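Local coordinates for protein 5'-methylthioadenosine nucleosidase / s-adenosylhomocysteine nucleosidase (Brucella melitensis bv. 1, PDB 4PR3) that is a nucleosidase of the phosphorylase superfamily, an alpha/beta protein that holds adenine in a pocket of its fold, at residues V132-A144 / A217-L230. Sequence-based numbering, arbitrary orientation.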
loop_
_atom_site.group_PDB
_atom_site.type_symbol
_atom_site.label_atom_id
_atom_site.label_comp_id
_atom_site.label_asym_id
_atom_site.label_seq_id
_atom_site.Cartn_x
_atom_site.Cartn_y
_atom_site.Cartn_z
ATOM N N VAL A 132 0.999 15.375 5.334
ATOM C CA VAL A 132 2.404 15.175 5.656
ATOM C C VAL A 132 3.307 16.044 4.798
ATOM O O VAL A 132 3.399 15.849 3.585
ATOM C CB VAL A 132 2.818 13.708 5.487
ATOM C CG1 VAL A 132 4.204 13.487 6.073
ATOM C CG2 VAL A 132 1.802 12.792 6.152
ATOM N N GLU A 133 3.970 17.000 5.442
ATOM C CA GLU A 133 4.902 17.894 4.765
ATOM C C GLU A 133 6.088 17.123 4.207
ATOM O O GLU A 133 6.693 16.316 4.908
ATOM C CB GLU A 133 5.409 18.962 5.735
ATOM C CG GLU A 133 4.341 19.915 6.226
ATOM C CD GLU A 133 3.797 20.786 5.115
ATOM O OE1 GLU A 133 4.608 21.284 4.305
ATOM O OE2 GLU A 133 2.560 20.966 5.048
ATOM N N LEU A 134 6.416 17.367 2.943
ATOM C CA LEU A 134 7.651 16.843 2.376
ATOM C C LEU A 134 8.798 17.786 2.745
ATOM O O LEU A 134 8.599 18.999 2.856
ATOM C CB LEU A 134 7.527 16.664 0.856
ATOM C CG LEU A 134 6.546 15.578 0.381
ATOM C CD1 LEU A 134 6.926 15.045 -0.996
ATOM C CD2 LEU A 134 6.443 14.434 1.382
ATOM N N PRO A 135 10.003 17.231 2.950
ATOM C CA PRO A 135 11.126 17.999 3.509
ATOM C C PRO A 135 11.726 19.082 2.607
ATOM O O PRO A 135 12.380 19.978 3.135
ATOM C CB PRO A 135 12.179 16.917 3.785
ATOM C CG PRO A 135 11.873 15.839 2.802
ATOM C CD PRO A 135 10.371 15.825 2.697
ATOM N N PHE A 136 11.522 19.016 1.296
ATOM C CA PHE A 136 12.307 19.854 0.388
ATOM C C PHE A 136 11.529 20.875 -0.441
ATOM O O PHE A 136 10.365 20.673 -0.780
ATOM C CB PHE A 136 13.146 18.977 -0.542
ATOM C CG PHE A 136 14.111 18.089 0.182
ATOM C CD1 PHE A 136 14.855 18.577 1.243
ATOM C CD2 PHE A 136 14.263 16.762 -0.185
ATOM C CE1 PHE A 136 15.745 17.762 1.917
ATOM C CE2 PHE A 136 15.150 15.944 0.487
ATOM C CZ PHE A 136 15.892 16.445 1.540
ATOM N N ARG A 137 12.205 21.976 -0.756
ATOM C CA ARG A 137 11.684 22.997 -1.653
ATOM C C ARG A 137 12.778 23.414 -2.623
ATOM O O ARG A 137 13.822 23.909 -2.209
ATOM C CB ARG A 137 11.205 24.221 -0.868
ATOM C CG ARG A 137 10.069 23.942 0.108
ATOM C CD ARG A 137 8.821 23.457 -0.609
ATOM N NE ARG A 137 7.735 23.202 0.330
ATOM C CZ ARG A 137 7.508 22.030 0.918
ATOM N NH1 ARG A 137 8.288 20.987 0.659
ATOM N NH2 ARG A 137 6.498 21.899 1.763
ATOM N N VAL A 138 12.539 23.209 -3.913
ATOM C CA VAL A 138 13.493 23.609 -4.937
ATOM C C VAL A 138 12.993 24.868 -5.636
ATOM O O VAL A 138 11.839 24.936 -6.058
ATOM C CB VAL A 138 13.710 22.484 -5.971
ATOM C CG1 VAL A 138 14.627 22.949 -7.093
ATOM C CG2 VAL A 138 14.275 21.247 -5.289
ATOM N N ALA A 139 13.862 25.867 -5.744
ATOM C CA ALA A 139 13.498 27.137 -6.366
ATOM C C ALA A 139 13.218 26.968 -7.853
ATOM O O ALA A 139 13.867 26.171 -8.527
ATOM C CB ALA A 139 14.593 28.159 -6.153
ATOM N N GLY A 140 12.241 27.714 -8.357
ATOM C CA GLY A 140 11.939 27.713 -9.776
ATOM C C GLY A 140 10.854 26.730 -10.171
ATOM O O GLY A 140 10.516 26.602 -11.347
ATOM N N ILE A 141 10.308 26.026 -9.186
ATOM C CA ILE A 141 9.223 25.087 -9.439
ATOM C C ILE A 141 8.037 25.392 -8.531
ATOM O O ILE A 141 8.204 25.618 -7.336
ATOM C CB ILE A 141 9.671 23.625 -9.214
ATOM C CG1 ILE A 141 10.950 23.329 -9.997
ATOM C CG2 ILE A 141 8.568 22.657 -9.612
ATOM C CD1 ILE A 141 11.536 21.971 -9.705
ATOM N N ASP A 142 6.841 25.403 -9.107
ATOM C CA ASP A 142 5.626 25.606 -8.333
ATOM C C ASP A 142 5.446 24.498 -7.302
ATOM O O ASP A 142 5.886 23.369 -7.510
ATOM C CB ASP A 142 4.414 25.627 -9.260
ATOM C CG ASP A 142 4.164 26.988 -9.873
ATOM O OD1 ASP A 142 4.866 27.349 -10.842
ATOM O OD2 ASP A 142 3.246 27.686 -9.392
ATOM N N THR A 143 4.797 24.827 -6.190
ATOM C CA THR A 143 4.490 23.844 -5.161
ATOM C C THR A 143 2.998 23.549 -5.163
ATOM O O THR A 143 2.190 24.419 -5.487
ATOM C CB THR A 143 4.887 24.336 -3.761
ATOM O OG1 THR A 143 4.274 25.607 -3.508
ATOM C CG2 THR A 143 6.388 24.479 -3.652
ATOM N N ALA A 144 2.641 22.315 -4.815
ATOM C CA ALA A 144 1.243 21.923 -4.710
ATOM C C ALA A 144 1.066 20.813 -3.684
ATOM O O ALA A 144 1.945 19.973 -3.507
ATOM C CB ALA A 144 0.716 21.475 -6.063
ATOM N N ALA A 217 12.160 20.174 -14.683
ATOM C CA ALA A 217 12.109 20.190 -13.226
ATOM C C ALA A 217 13.207 19.322 -12.623
ATOM O O ALA A 217 13.824 19.698 -11.629
ATOM C CB ALA A 217 10.744 19.735 -12.738
ATOM N N VAL A 218 13.445 18.163 -13.229
ATOM C CA VAL A 218 14.477 17.243 -12.757
ATOM C C VAL A 218 15.849 17.901 -12.816
ATOM O O VAL A 218 16.645 17.779 -11.883
ATOM C CB VAL A 218 14.468 15.917 -13.556
ATOM C CG1 VAL A 218 15.741 15.122 -13.314
ATOM C CG2 VAL A 218 13.245 15.092 -13.193
ATOM N N ALA A 219 16.109 18.614 -13.908
ATOM C CA ALA A 219 17.339 19.382 -14.057
ATOM C C ALA A 219 17.539 20.374 -12.906
ATOM O O ALA A 219 18.653 20.541 -12.408
ATOM C CB ALA A 219 17.350 20.107 -15.389
ATOM N N ARG A 220 16.460 21.021 -12.481
ATOM C CA ARG A 220 16.546 21.990 -11.393
ATOM C C ARG A 220 16.761 21.315 -10.042
ATOM O O ARG A 220 17.390 21.884 -9.150
ATOM C CB ARG A 220 15.299 22.877 -11.348
ATOM C CG ARG A 220 14.920 23.460 -12.696
ATOM C CD ARG A 220 13.797 24.468 -12.572
ATOM N NE ARG A 220 14.292 25.750 -12.089
ATOM C CZ ARG A 220 14.619 26.767 -12.879
ATOM N NH1 ARG A 220 14.495 26.652 -14.195
ATOM N NH2 ARG A 220 15.064 27.898 -12.351
ATOM N N VAL A 221 16.236 20.104 -9.888
ATOM C CA VAL A 221 16.405 19.368 -8.641
ATOM C C VAL A 221 17.842 18.881 -8.483
ATOM O O VAL A 221 18.448 19.050 -7.425
ATOM C CB VAL A 221 15.435 18.171 -8.534
ATOM C CG1 VAL A 221 15.716 17.372 -7.271
ATOM C CG2 VAL A 221 13.991 18.652 -8.552
ATOM N N GLU A 222 18.386 18.285 -9.542
ATOM C CA GLU A 222 19.765 17.812 -9.523
ATOM C C GLU A 222 20.744 18.956 -9.251
ATOM O O GLU A 222 21.728 18.787 -8.529
ATOM C CB GLU A 222 20.110 17.099 -10.830
ATOM C CG GLU A 222 19.368 15.782 -11.017
ATOM C CD GLU A 222 19.810 15.034 -12.260
ATOM O OE1 GLU A 222 20.555 15.622 -13.073
ATOM O OE2 GLU A 222 19.418 13.858 -12.423
ATOM N N ARG A 223 20.457 20.121 -9.818
ATOM C CA ARG A 223 21.241 21.308 -9.532
ATOM C C ARG A 223 21.120 21.680 -8.059
ATOM O O ARG A 223 22.103 22.061 -7.422
ATOM C CB ARG A 223 20.796 22.473 -10.408
ATOM C CG ARG A 223 21.448 23.789 -10.038
ATOM C CD ARG A 223 22.967 23.713 -10.154
ATOM N NE ARG A 223 23.607 24.939 -9.680
ATOM C CZ ARG A 223 23.690 26.060 -10.390
ATOM N NH1 ARG A 223 23.168 26.111 -11.611
ATOM N NH2 ARG A 223 24.291 27.130 -9.882
ATOM N N ALA A 224 19.913 21.562 -7.519
ATOM C CA ALA A 224 19.678 21.872 -6.115
ATOM C C ALA A 224 20.403 20.888 -5.204
ATOM O O ALA A 224 20.880 21.259 -4.133
ATOM C CB ALA A 224 18.184 21.890 -5.810
ATOM N N VAL A 225 20.482 19.630 -5.633
ATOM C CA VAL A 225 21.190 18.611 -4.867
ATOM C C VAL A 225 22.665 18.981 -4.781
ATOM O O VAL A 225 23.274 18.910 -3.713
ATOM C CB VAL A 225 21.016 17.203 -5.479
ATOM C CG1 VAL A 225 21.998 16.218 -4.858
ATOM C CG2 VAL A 225 19.588 16.719 -5.295
ATOM N N ALA A 226 23.225 19.403 -5.909
ATOM C CA ALA A 226 24.607 19.869 -5.948
ATOM C C ALA A 226 24.794 21.113 -5.080
ATOM O O ALA A 226 25.886 21.365 -4.576
ATOM C CB ALA A 226 25.032 20.147 -7.380
ATOM N N ASP A 227 23.714 21.870 -4.891
ATOM C CA ASP A 227 23.751 23.099 -4.105
ATOM C C ASP A 227 23.515 22.829 -2.625
ATOM O O ASP A 227 23.431 23.761 -1.826
ATOM C CB ASP A 227 22.706 24.101 -4.599
ATOM C CG ASP A 227 23.025 24.654 -5.969
ATOM O OD1 ASP A 227 24.175 24.499 -6.423
ATOM O OD2 ASP A 227 22.121 25.254 -6.588
ATOM N N GLY A 228 23.404 21.556 -2.257
ATOM C CA GLY A 228 23.238 21.200 -0.860
ATOM C C GLY A 228 21.809 21.024 -0.384
ATOM O O GLY A 228 21.526 21.210 0.799
ATOM N N LEU A 229 20.913 20.672 -1.305
ATOM C CA LEU A 229 19.514 20.401 -0.969
ATOM C C LEU A 229 19.367 19.443 0.214
ATOM O O LEU A 229 18.434 19.569 1.008
ATOM C CB LEU A 229 18.764 19.840 -2.180
ATOM C CG LEU A 229 17.263 19.588 -1.996
ATOM C CD1 LEU A 229 16.523 20.903 -1.820
ATOM C CD2 LEU A 229 16.687 18.798 -3.162
ATOM N N LEU A 230 20.290 18.500 0.353
ATOM C CA LEU A 230 20.236 17.619 1.508
ATOM C C LEU A 230 21.256 18.110 2.526
ATOM O O LEU A 230 22.447 17.825 2.405
ATOM C CB LEU A 230 20.587 16.196 1.072
ATOM C CG LEU A 230 20.177 15.813 -0.358
ATOM C CD1 LEU A 230 20.793 14.491 -0.781
ATOM C CD2 LEU A 230 18.664 15.750 -0.501
#
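F136, V138 and I141, on the loop linking strand 132-133 to strand 142-148, meet L229, V221 and A217 in that order, so the loop runs against the direction of helix 207-226 and the turn after it. The nearest CA atoms, those of V138 and V221, are 6.3 Å apart. A type II turn from V138 to I141 swings the chain back to the sheet, and a Schellman motif with G228 at positive phi ends the helix and brings L229 round to face the loop.

V138 points at the helix with CG1 anti to the backbone N (chi1 176°); its two methyls straddle the CB of A224, and CG2 also lies 4.0 Å from CD2 of L229. L229 in turn sets its CG over one face of the F136 ring, toward the rim, while P135 CG covers the opposite face 3.9 Å above the ring centre, leaving the phenyl sandwiched. L230 meets the same ring at its far end, CD2 lying 3.5 Å from CZ. At the other end of the contact I141 extends CD1 to within 3.9 Å of A217 CB, and R220, bent at chi3 (78°), passes its CD alongside I141 CG1 and lays its guanidinium group by the turn, with G140 O over one face.

Behind F136, R137 turns away from the helix; its NH1 donates to L134 O at 3.0 Å and its NH2 forms a salt bridge with E133 OE1 at 3.2 Å. The side-chain NE2 of Q102, on strand 100-108, hydrogen-bonds to the carbonyl O atoms of V138 and I141.

No hydrogen bond joins the two segments: apolar packing of F136, V138 and I141 on the helix and the residues after it makes most of the contact, and R220 adds a polar group laid against the turn carbonyls.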